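Local coordinates for aminopeptidase N family protein (PDB 4FGM) that probably works as a zinc-dependent aminopeptidase of the M61 family, removing residues from the N-terminal ends of peptides, at residues L33-P38 and D45-I50; S40-D45 and F362-E367. One frame throughout, in Å; residues are numbered along the deposited sequence.

Contact 1 of 2, residues L33-P38 and D45-I50; sequences LPNWIP and DFSKHI
L33 meets the short 3-10 turn 46-49 with its CB 3.3 Å from S47 OG. Its CG lies opposite the backbone N (chi1 -165°), which lets CD2 nestle against CB of F46 and, 3.8 Å away, the CD1 tip of I50. At P34 the carbonyl does the work: its O lies at the edge of the F46 ring, 3.5 Å from F46 CD2, and a water 2.7 Å from P34 O hydrogen-bonds to it. That water accepts from S47 N and also hydrogen-bonds to S47 OG and N35 OD1, bridging the two segments. N35 O accepts the one direct hydrogen bond between the segments, from D45 N at 3.2 Å, with the donor tilted 31° out of the carbonyl plane; N35 ND2 is bound to E295 O, while D45 OD1 pairs with K69. From W36 onward the backbone runs past the F46 edge, with I37 N in the ring plane 3.7 Å from F46 CE2. I37 CG2 closes on F46 CZ at 3.9 Å. Both segments belong to the loop that joins strand 30-32 to strand 50-51 in the M61 N-terminal domain, with helix 108-111 touching P34, I37 and F46.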
loop_
_atom_site.group_PDB
_atom_site.type_symbol
_atom_site.label_atom_id
_atom_site.label_comp_id
_atom_site.label_asym_id
_atom_site.label_seq_id
_atom_site.Cartn_x
_atom_site.Cartn_y
_atom_site.Cartn_z
ATOM N N LEU A 33 -1.312 -12.887 20.437
ATOM C CA LEU A 33 -1.547 -11.721 19.600
ATOM C C LEU A 33 -0.804 -11.869 18.277
ATOM O O LEU A 33 0.353 -12.298 18.240
ATOM C CB LEU A 33 -1.084 -10.453 20.314
ATOM C CG LEU A 33 -1.608 -9.162 19.680
ATOM C CD1 LEU A 33 -3.110 -9.081 19.936
ATOM C CD2 LEU A 33 -0.892 -7.939 20.271
ATOM N N PRO A 34 -1.463 -11.521 17.171
ATOM C CA PRO A 34 -0.827 -11.627 15.857
ATOM C C PRO A 34 0.519 -10.908 15.845
ATOM O O PRO A 34 0.670 -9.866 16.480
ATOM C CB PRO A 34 -1.836 -10.951 14.932
ATOM C CG PRO A 34 -3.149 -11.230 15.596
ATOM C CD PRO A 34 -2.829 -10.986 17.059
ATOM N N ASN A 35 1.497 -11.464 15.131
ATOM C CA ASN A 35 2.799 -10.825 15.051
ATOM C C ASN A 35 2.908 -9.957 13.801
ATOM O O ASN A 35 3.907 -9.268 13.601
ATOM C CB ASN A 35 3.918 -11.864 15.103
ATOM C CG ASN A 35 4.119 -12.409 16.493
ATOM O OD1 ASN A 35 4.057 -11.663 17.466
ATOM N ND2 ASN A 35 4.369 -13.710 16.599
ATOM N N TRP A 36 1.867 -9.999 12.970
ATOM C CA TRP A 36 1.791 -9.179 11.768
ATOM C C TRP A 36 0.333 -9.043 11.356
ATOM O O TRP A 36 -0.496 -9.866 11.728
ATOM C CB TRP A 36 2.618 -9.764 10.619
ATOM C CG TRP A 36 2.177 -11.100 10.099
ATOM C CD1 TRP A 36 2.429 -12.323 10.660
ATOM C CD2 TRP A 36 1.471 -11.357 8.878
ATOM N NE1 TRP A 36 1.933 -13.322 9.858
ATOM C CE2 TRP A 36 1.344 -12.760 8.754
ATOM C CE3 TRP A 36 0.947 -10.543 7.868
ATOM C CZ2 TRP A 36 0.705 -13.367 7.665
ATOM C CZ3 TRP A 36 0.308 -11.151 6.778
ATOM C CH2 TRP A 36 0.200 -12.550 6.688
ATOM N N ILE A 37 0.011 -8.000 10.597
ATOM C CA ILE A 37 -1.365 -7.782 10.169
ATOM C C ILE A 37 -1.551 -8.043 8.682
ATOM O O ILE A 37 -0.753 -7.589 7.860
ATOM C CB ILE A 37 -1.831 -6.334 10.482
ATOM C CG1 ILE A 37 -3.255 -6.128 9.959
ATOM C CG2 ILE A 37 -0.869 -5.325 9.865
ATOM C CD1 ILE A 37 -3.881 -4.802 10.323
ATOM N N PRO A 38 -2.612 -8.788 8.320
ATOM C CA PRO A 38 -2.894 -9.105 6.914
ATOM C C PRO A 38 -2.794 -7.874 6.024
ATOM O O PRO A 38 -3.266 -6.803 6.384
ATOM C CB PRO A 38 -4.314 -9.681 6.966
ATOM C CG PRO A 38 -4.306 -10.431 8.280
ATOM C CD PRO A 38 -3.578 -9.455 9.219
ATOM N N ASP A 45 5.597 -7.495 15.657
ATOM C CA ASP A 45 5.533 -7.741 17.097
ATOM C C ASP A 45 4.649 -6.765 17.899
ATOM O O ASP A 45 5.102 -6.152 18.876
ATOM C CB ASP A 45 6.949 -7.745 17.683
ATOM C CG ASP A 45 7.807 -8.893 17.150
ATOM O OD1 ASP A 45 7.239 -9.898 16.676
ATOM O OD2 ASP A 45 9.052 -8.802 17.218
ATOM N N PHE A 46 3.383 -6.642 17.501
ATOM C CA PHE A 46 2.447 -5.748 18.178
ATOM C C PHE A 46 2.400 -5.964 19.696
ATOM O O PHE A 46 2.194 -5.021 20.462
ATOM C CB PHE A 46 1.040 -5.925 17.603
ATOM C CG PHE A 46 0.932 -5.608 16.125
ATOM C CD1 PHE A 46 1.198 -4.319 15.648
ATOM C CD2 PHE A 46 0.543 -6.591 15.214
ATOM C CE1 PHE A 46 1.077 -4.023 14.298
ATOM C CE2 PHE A 46 0.422 -6.296 13.861
ATOM C CZ PHE A 46 0.688 -5.009 13.405
ATOM N N SER A 47 2.604 -7.200 20.129
ATOM C CA SER A 47 2.566 -7.535 21.549
ATOM C C SER A 47 3.394 -6.652 22.485
ATOM O O SER A 47 3.128 -6.604 23.685
ATOM C CB SER A 47 2.994 -8.993 21.743
ATOM O OG SER A 47 2.090 -9.862 21.089
ATOM N N LYS A 48 4.402 -5.968 21.950
ATOM C CA LYS A 48 5.254 -5.107 22.774
ATOM C C LYS A 48 4.523 -3.902 23.368
ATOM O O LYS A 48 5.021 -3.281 24.306
ATOM C CB LYS A 48 6.444 -4.604 21.955
ATOM C CG LYS A 48 6.042 -3.768 20.749
ATOM C CD LYS A 48 7.227 -3.521 19.826
ATOM C CE LYS A 48 6.764 -3.131 18.427
ATOM N NZ LYS A 48 7.917 -2.846 17.532
ATOM N N HIS A 49 3.357 -3.565 22.816
ATOM C CA HIS A 49 2.582 -2.423 23.306
ATOM C C HIS A 49 1.576 -2.798 24.401
ATOM O O HIS A 49 0.924 -1.928 24.985
ATOM C CB HIS A 49 1.850 -1.744 22.145
ATOM C CG HIS A 49 2.754 -1.303 21.039
ATOM N ND1 HIS A 49 3.865 -0.512 21.255
ATOM C CD2 HIS A 49 2.721 -1.549 19.706
ATOM C CE1 HIS A 49 4.476 -0.292 20.104
ATOM N NE2 HIS A 49 3.802 -0.909 19.147
ATOM N N ILE A 50 1.442 -4.095 24.662
ATOM C CA ILE A 50 0.541 -4.587 25.692
ATOM C C ILE A 50 1.203 -4.327 27.034
ATOM O O ILE A 50 2.358 -4.689 27.247
ATOM C CB ILE A 50 0.268 -6.074 25.482
ATOM C CG1 ILE A 50 -0.702 -6.222 24.305
ATOM C CG2 ILE A 50 -0.296 -6.703 26.749
ATOM C CD1 ILE A 50 -1.109 -7.644 24.015
HETATM O O HOH W 1 2.366 -9.492 18.576
#

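Contact 2 of 2, residues S40-D45 and F362-E367; sequences SYLIRD and FYQQNE. With MAE (maleic acid), chain B.
Y363 lays one ring face over the backbone of Y41, the centre of an inverse gamma turn, where a loop of the N-terminal M61 domain reaches the catalytic part; Y363 itself belongs to the type I turn F362-Q365. This packing of the ring face on the Y41 backbone is the main interaction, for no hydrogen bond joins the segments. Y41 C sits 3.8 Å above the ring plane, offset toward its rim, and Y41 O comes to 3.2 Å from Y363 CD1. Apolar contacts flank it: Y41 CB is 3.8 Å from Y363 CE1, and L42, its CG opposite the backbone N (chi1 180°), places CD1 3.8 Å from Y363 CB and 3.7 Å from Q364 CG, while L42 CD2 lies over one face of the R44 guanidinium. Q364 has its amide NE2 tied back to W359 O. A serine in place of Y363 would probably leave the peptide at Y41 without its aromatic cover and open a gap beside the maleic acid. Polar groups gather at S40, which touches R95 and whose OG takes a hydrogen bond from R44 NH1. S40 and Y363 both line the pocket of the bound maleic acid, which Y377 OH holds by a hydrogen bond; Y363 OH lies 3.9 Å from maleic acid O3, and S40 OG 3.7 Å from its O4.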
loop_
_atom_site.group_PDB
_atom_site.type_symbol
_atom_site.label_atom_id
_atom_site.label_comp_id
_atom_site.label_asym_id
_atom_site.label_seq_id
_atom_site.Cartn_x
_atom_site.Cartn_y
_atom_site.Cartn_z
ATOM N N SER A 40 0.016 -6.380 5.144
ATOM C CA SER A 40 1.291 -5.705 5.355
ATOM C C SER A 40 2.258 -6.800 5.785
ATOM O O SER A 40 2.334 -7.170 6.963
ATOM C CB SER A 40 1.150 -4.647 6.449
ATOM O OG SER A 40 2.296 -3.825 6.505
ATOM N N TYR A 41 3.009 -7.302 4.814
ATOM C CA TYR A 41 3.917 -8.412 5.048
ATOM C C TYR A 41 5.241 -8.103 5.709
ATOM O O TYR A 41 6.300 -8.201 5.091
ATOM C CB TYR A 41 4.106 -9.146 3.720
ATOM C CG TYR A 41 2.775 -9.284 2.999
ATOM C CD1 TYR A 41 1.762 -10.096 3.520
ATOM C CD2 TYR A 41 2.488 -8.515 1.868
ATOM C CE1 TYR A 41 0.495 -10.132 2.936
ATOM C CE2 TYR A 41 1.226 -8.541 1.281
ATOM C CZ TYR A 41 0.236 -9.351 1.821
ATOM O OH TYR A 41 -1.016 -9.372 1.252
ATOM N N LEU A 42 5.157 -7.747 6.988
ATOM C CA LEU A 42 6.320 -7.441 7.810
ATOM C C LEU A 42 6.009 -7.801 9.267
ATOM O O LEU A 42 5.004 -7.352 9.834
ATOM C CB LEU A 42 6.680 -5.955 7.713
ATOM C CG LEU A 42 7.892 -5.518 8.551
ATOM C CD1 LEU A 42 9.170 -6.177 8.009
ATOM C CD2 LEU A 42 8.023 -4.003 8.522
ATOM N N ILE A 43 6.862 -8.625 9.866
ATOM C CA ILE A 43 6.672 -9.017 11.251
ATOM C C ILE A 43 6.816 -7.736 12.064
ATOM O O ILE A 43 7.857 -7.075 11.996
ATOM C CB ILE A 43 7.749 -10.027 11.702
ATOM C CG1 ILE A 43 7.620 -11.319 10.903
ATOM C CG2 ILE A 43 7.617 -10.301 13.190
ATOM C CD1 ILE A 43 6.293 -12.015 11.077
ATOM N N ARG A 44 5.782 -7.386 12.830
ATOM C CA ARG A 44 5.808 -6.160 13.618
ATOM C C ARG A 44 5.745 -6.276 15.145
ATOM O O ARG A 44 5.823 -5.262 15.844
ATOM C CB ARG A 44 4.695 -5.232 13.135
ATOM C CG ARG A 44 4.884 -4.761 11.708
ATOM C CD ARG A 44 3.921 -3.639 11.371
ATOM N NE ARG A 44 4.479 -2.790 10.324
ATOM C CZ ARG A 44 4.245 -2.963 9.036
ATOM N NH1 ARG A 44 3.454 -3.949 8.652
ATOM N NH2 ARG A 44 4.816 -2.175 8.138
ATOM N N ASP A 45 5.597 -7.495 15.657
ATOM C CA ASP A 45 5.533 -7.741 17.097
ATOM C C ASP A 45 4.649 -6.765 17.899
ATOM O O ASP A 45 5.102 -6.152 18.876
ATOM C CB ASP A 45 6.949 -7.745 17.683
ATOM C CG ASP A 45 7.807 -8.893 17.150
ATOM O OD1 ASP A 45 7.239 -9.898 16.676
ATOM O OD2 ASP A 45 9.052 -8.802 17.218
ATOM N N PHE A 362 11.888 -6.869 0.518
ATOM C CA PHE A 362 11.080 -5.707 0.181
ATOM C C PHE A 362 10.735 -4.805 1.361
ATOM O O PHE A 362 11.073 -3.630 1.351
ATOM C CB PHE A 362 9.799 -6.147 -0.535
ATOM C CG PHE A 362 9.090 -5.030 -1.243
ATOM C CD1 PHE A 362 8.088 -4.303 -0.604
ATOM C CD2 PHE A 362 9.447 -4.683 -2.545
ATOM C CE1 PHE A 362 7.447 -3.244 -1.255
ATOM C CE2 PHE A 362 8.815 -3.624 -3.208
ATOM C CZ PHE A 362 7.813 -2.903 -2.562
ATOM N N TYR A 363 10.075 -5.348 2.379
ATOM C CA TYR A 363 9.688 -4.538 3.537
ATOM C C TYR A 363 10.836 -4.064 4.427
ATOM O O TYR A 363 10.661 -3.162 5.234
ATOM C CB TYR A 363 8.650 -5.276 4.394
ATOM C CG TYR A 363 7.239 -5.124 3.874
ATOM C CD1 TYR A 363 6.744 -5.964 2.878
ATOM C CD2 TYR A 363 6.406 -4.115 4.360
ATOM C CE1 TYR A 363 5.455 -5.799 2.380
ATOM C CE2 TYR A 363 5.123 -3.940 3.873
ATOM C CZ TYR A 363 4.647 -4.785 2.882
ATOM O OH TYR A 363 3.362 -4.614 2.409
ATOM N N GLN A 364 12.001 -4.678 4.290
ATOM C CA GLN A 364 13.156 -4.271 5.075
ATOM C C GLN A 364 14.235 -3.782 4.109
ATOM O O GLN A 364 15.424 -3.810 4.420
ATOM C CB GLN A 364 13.678 -5.446 5.911
ATOM C CG GLN A 364 12.720 -5.909 7.004
ATOM C CD GLN A 364 13.266 -7.074 7.816
ATOM O OE1 GLN A 364 14.338 -6.977 8.420
ATOM N NE2 GLN A 364 12.527 -8.181 7.837
ATOM N N GLN A 365 13.800 -3.335 2.931
ATOM C CA GLN A 365 14.708 -2.829 1.912
ATOM C C GLN A 365 15.386 -1.560 2.407
ATOM O O GLN A 365 14.891 -0.896 3.319
ATOM C CB GLN A 365 13.954 -2.524 0.603
ATOM C CG GLN A 365 12.853 -1.452 0.708
ATOM C CD GLN A 365 12.193 -1.139 -0.641
ATOM O OE1 GLN A 365 12.558 -0.176 -1.314
ATOM N NE2 GLN A 365 11.229 -1.969 -1.045
ATOM N N ASN A 366 16.525 -1.238 1.800
ATOM C CA ASN A 366 17.264 -0.041 2.153
ATOM C C ASN A 366 17.733 0.713 0.904
ATOM O O ASN A 366 17.144 0.588 -0.173
ATOM C CB ASN A 366 18.458 -0.387 3.053
ATOM C CG ASN A 366 19.354 -1.454 2.458
ATOM O OD1 ASN A 366 19.588 -1.481 1.251
ATOM N ND2 ASN A 366 19.877 -2.326 3.308
ATOM N N GLU A 367 18.797 1.497 1.060
ATOM C CA GLU A 367 19.333 2.299 -0.031
ATOM C C GLU A 367 19.809 1.506 -1.242
ATOM O O GLU A 367 19.857 2.037 -2.356
ATOM C CB GLU A 367 20.482 3.184 0.479
ATOM C CG GLU A 367 21.709 2.444 1.009
ATOM C CD GLU A 367 21.447 1.686 2.310
ATOM O OE1 GLU A 367 20.561 2.107 3.095
ATOM O OE2 GLU A 367 22.147 0.675 2.552
HETATM C C1 MAE B . -1.001 -2.266 -0.196
HETATM O O1 MAE B . -0.325 -3.294 -0.551
HETATM O O2 MAE B . -2.239 -2.281 -0.384
HETATM C C2 MAE B . -0.274 -1.155 0.457
HETATM C C3 MAE B . 0.271 -1.046 1.667
HETATM C C4 MAE B . 0.289 -2.067 2.709
HETATM O O3 MAE B . -0.240 -3.193 2.643
HETATM O O4 MAE B . 0.942 -1.749 3.724
#

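Overall arrangement
Following the chain from the N terminus, strand 30-32 leads into residues 33-38, and contact 1 closes the loop when 45-50, which runs into strand 50-51, folds back on them. Residues 40-45, lying between these segments and overlapping the second at D45, meet 362-367, more than 300 residues later, so contact 2 joins parts far apart in sequence. The segments alternate along the chain, so the two contacts cross, and D45 belongs to both. They also touch directly: R44 N probably bonds N35 O, and the W36 ring packs on Y41. A local closure within the N-terminal domain thus presents its tip to the zinc-bearing M61 region, beside the bound maleic acid.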